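Side-chain contact in DNA polymerase III, gamma subunit-related protein (Thermotoga maritima, PDB 2GNO), which probably binds DNA, as a AAA+-type relative of the gamma and delta-prime subunits of bacterial DNA polymerase III: residues A[68-73]-A[100-105]. Sequence-based numbering, arbitrary orientation.
Sequences RTIKDF and NAFLKA
Ile70 and Phe102 form an apolar contact, flanked by a lysine, between helix 64-74 and the join of helices 96-101 and 103-107, on one side of the parallel sheet in the P-loop NTPase-like domain. The closest carbon-carbon approach is Ile70 CG2 to Phe102 CE1, at 3.7 Å, with CZ of the same ring at 4.0 Å from that methyl. The two side chains cross at about a right angle, and the methyl meets the ring obliquely. Phe102 CG lies anti to the backbone N (chi1 -158°), which carries the ring from the junction across to helix 64-74, where it also touches Ile67. Ile70 continues inward onto Val86 and Val88 of strand 84-88, linking this layer to the sheet. Lys71 lays its side chain alongside Ala101 and contributes a large share of the 198 Å² buried in total. Its chain bends at chi3 (-60°), bringing NZ to 3.6 Å from Ala101 O, too far to count as a hydrogen bond. Farther back, Lys71 CG lies 4.5 Å from Ala105 CB. With no polar bond between the segments, cohesion here comes mainly from dispersion and the hydrophobic effect, while the ammonium probably adds a modest electrostatic attraction to the carbonyl.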
loop_
_atom_site.group_PDB
_atom_site.type_symbol
_atom_site.label_atom_id
_atom_site.label_comp_id
_atom_site.label_asym_id
_atom_site.label_seq_id
_atom_site.Cartn_x
_atom_site.Cartn_y
_atom_site.Cartn_z
ATOM N N ARG A 68 -16.782 -12.579 11.633
ATOM C CA ARG A 68 -18.073 -13.247 11.484
ATOM C C ARG A 68 -18.410 -13.357 10.004
ATOM O O ARG A 68 -18.851 -14.405 9.577
ATOM C CB ARG A 68 -19.186 -12.542 12.236
ATOM C CG ARG A 68 -19.042 -12.635 13.725
ATOM C CD ARG A 68 -20.261 -12.102 14.417
ATOM N NE ARG A 68 -20.032 -11.996 15.859
ATOM C CZ ARG A 68 -19.692 -10.890 16.536
ATOM N NH1 ARG A 68 -19.549 -9.690 15.945
ATOM N NH2 ARG A 68 -19.523 -10.980 17.855
ATOM N N THR A 69 -18.157 -12.289 9.241
ATOM C CA THR A 69 -18.398 -12.272 7.800
ATOM C C THR A 69 -17.669 -13.400 7.119
ATOM O O THR A 69 -18.260 -14.120 6.335
ATOM C CB THR A 69 -17.983 -10.953 7.144
ATOM O OG1 THR A 69 -18.681 -9.879 7.792
ATOM C CG2 THR A 69 -18.365 -10.953 5.645
ATOM N N ILE A 70 -16.393 -13.550 7.451
ATOM C CA ILE A 70 -15.552 -14.595 6.903
ATOM C C ILE A 70 -16.112 -15.987 7.250
ATOM O O ILE A 70 -16.194 -16.863 6.374
ATOM C CB ILE A 70 -14.110 -14.494 7.457
ATOM C CG1 ILE A 70 -13.404 -13.191 6.999
ATOM C CG2 ILE A 70 -13.288 -15.701 6.991
ATOM C CD1 ILE A 70 -12.099 -12.864 7.732
ATOM N N LYS A 71 -16.440 -16.201 8.523
ATOM C CA LYS A 71 -16.970 -17.508 8.957
ATOM C C LYS A 71 -18.276 -17.898 8.241
ATOM O O LYS A 71 -18.457 -19.064 7.908
ATOM C CB LYS A 71 -17.107 -17.581 10.487
ATOM C CG LYS A 71 -15.756 -17.583 11.224
ATOM C CD LYS A 71 -15.855 -17.834 12.746
ATOM C CE LYS A 71 -16.679 -16.799 13.506
ATOM N NZ LYS A 71 -16.665 -17.047 14.997
ATOM N N ASP A 72 -19.162 -16.933 7.987
ATOM C CA ASP A 72 -20.427 -17.205 7.271
ATOM C C ASP A 72 -20.120 -17.599 5.824
ATOM O O ASP A 72 -20.693 -18.558 5.308
ATOM C CB ASP A 72 -21.355 -15.991 7.277
ATOM C CG ASP A 72 -22.775 -16.327 6.756
ATOM N N PHE A 73 -19.182 -16.869 5.203
ATOM C CA PHE A 73 -18.752 -17.108 3.830
ATOM C C PHE A 73 -18.132 -18.503 3.693
ATOM O O PHE A 73 -18.451 -19.223 2.742
ATOM C CB PHE A 73 -17.769 -16.005 3.397
ATOM C CG PHE A 73 -17.210 -16.165 1.998
ATOM C CD1 PHE A 73 -17.940 -15.741 0.884
ATOM C CD2 PHE A 73 -15.940 -16.674 1.804
ATOM C CE1 PHE A 73 -17.419 -15.866 -0.395
ATOM C CE2 PHE A 73 -15.420 -16.805 0.537
ATOM C CZ PHE A 73 -16.167 -16.408 -0.565
ATOM N N ASN A 100 -8.966 -14.151 18.285
ATOM C CA ASN A 100 -9.554 -15.193 19.124
ATOM C C ASN A 100 -10.688 -15.913 18.406
ATOM O O ASN A 100 -10.739 -17.140 18.391
ATOM C CB ASN A 100 -10.117 -14.575 20.418
ATOM C CG ASN A 100 -10.777 -15.604 21.339
ATOM O OD1 ASN A 100 -10.406 -16.783 21.362
ATOM N ND2 ASN A 100 -11.735 -15.140 22.146
ATOM N N ALA A 101 -11.597 -15.138 17.825
ATOM C CA ALA A 101 -12.737 -15.690 17.097
ATOM C C ALA A 101 -12.351 -16.455 15.831
ATOM O O ALA A 101 -13.120 -17.303 15.378
ATOM C CB ALA A 101 -13.719 -14.576 16.740
ATOM N N PHE A 102 -11.157 -16.195 15.291
ATOM C CA PHE A 102 -10.706 -16.819 14.043
ATOM C C PHE A 102 -9.806 -18.049 14.200
ATOM O O PHE A 102 -9.428 -18.655 13.206
ATOM C CB PHE A 102 -10.040 -15.690 13.215
ATOM C CG PHE A 102 -9.956 -15.930 11.720
ATOM C CD1 PHE A 102 -10.999 -16.507 11.002
ATOM C CD2 PHE A 102 -8.924 -15.370 11.001
ATOM C CE1 PHE A 102 -10.917 -16.671 9.634
ATOM C CE2 PHE A 102 -8.881 -15.491 9.630
ATOM C CZ PHE A 102 -9.869 -16.148 8.955
ATOM N N LEU A 103 -9.553 -18.486 15.434
ATOM C CA LEU A 103 -8.668 -19.640 15.676
ATOM C C LEU A 103 -9.195 -20.972 15.155
ATOM O O LEU A 103 -8.440 -21.699 14.521
ATOM C CB LEU A 103 -8.303 -19.752 17.157
ATOM C CG LEU A 103 -7.669 -18.508 17.802
ATOM C CD1 LEU A 103 -7.351 -18.786 19.274
ATOM C CD2 LEU A 103 -6.439 -18.004 17.027
ATOM N N LYS A 104 -10.477 -21.275 15.383
ATOM C CA LYS A 104 -11.083 -22.544 14.916
ATOM C C LYS A 104 -11.072 -22.657 13.387
ATOM O O LYS A 104 -10.652 -23.685 12.836
ATOM C CB LYS A 104 -12.511 -22.724 15.457
ATOM N N ALA A 105 -11.520 -21.603 12.707
ATOM C CA ALA A 105 -11.514 -21.581 11.237
ATOM C C ALA A 105 -10.081 -21.583 10.691
ATOM O O ALA A 105 -9.833 -22.197 9.670
ATOM C CB ALA A 105 -12.284 -20.381 10.699
#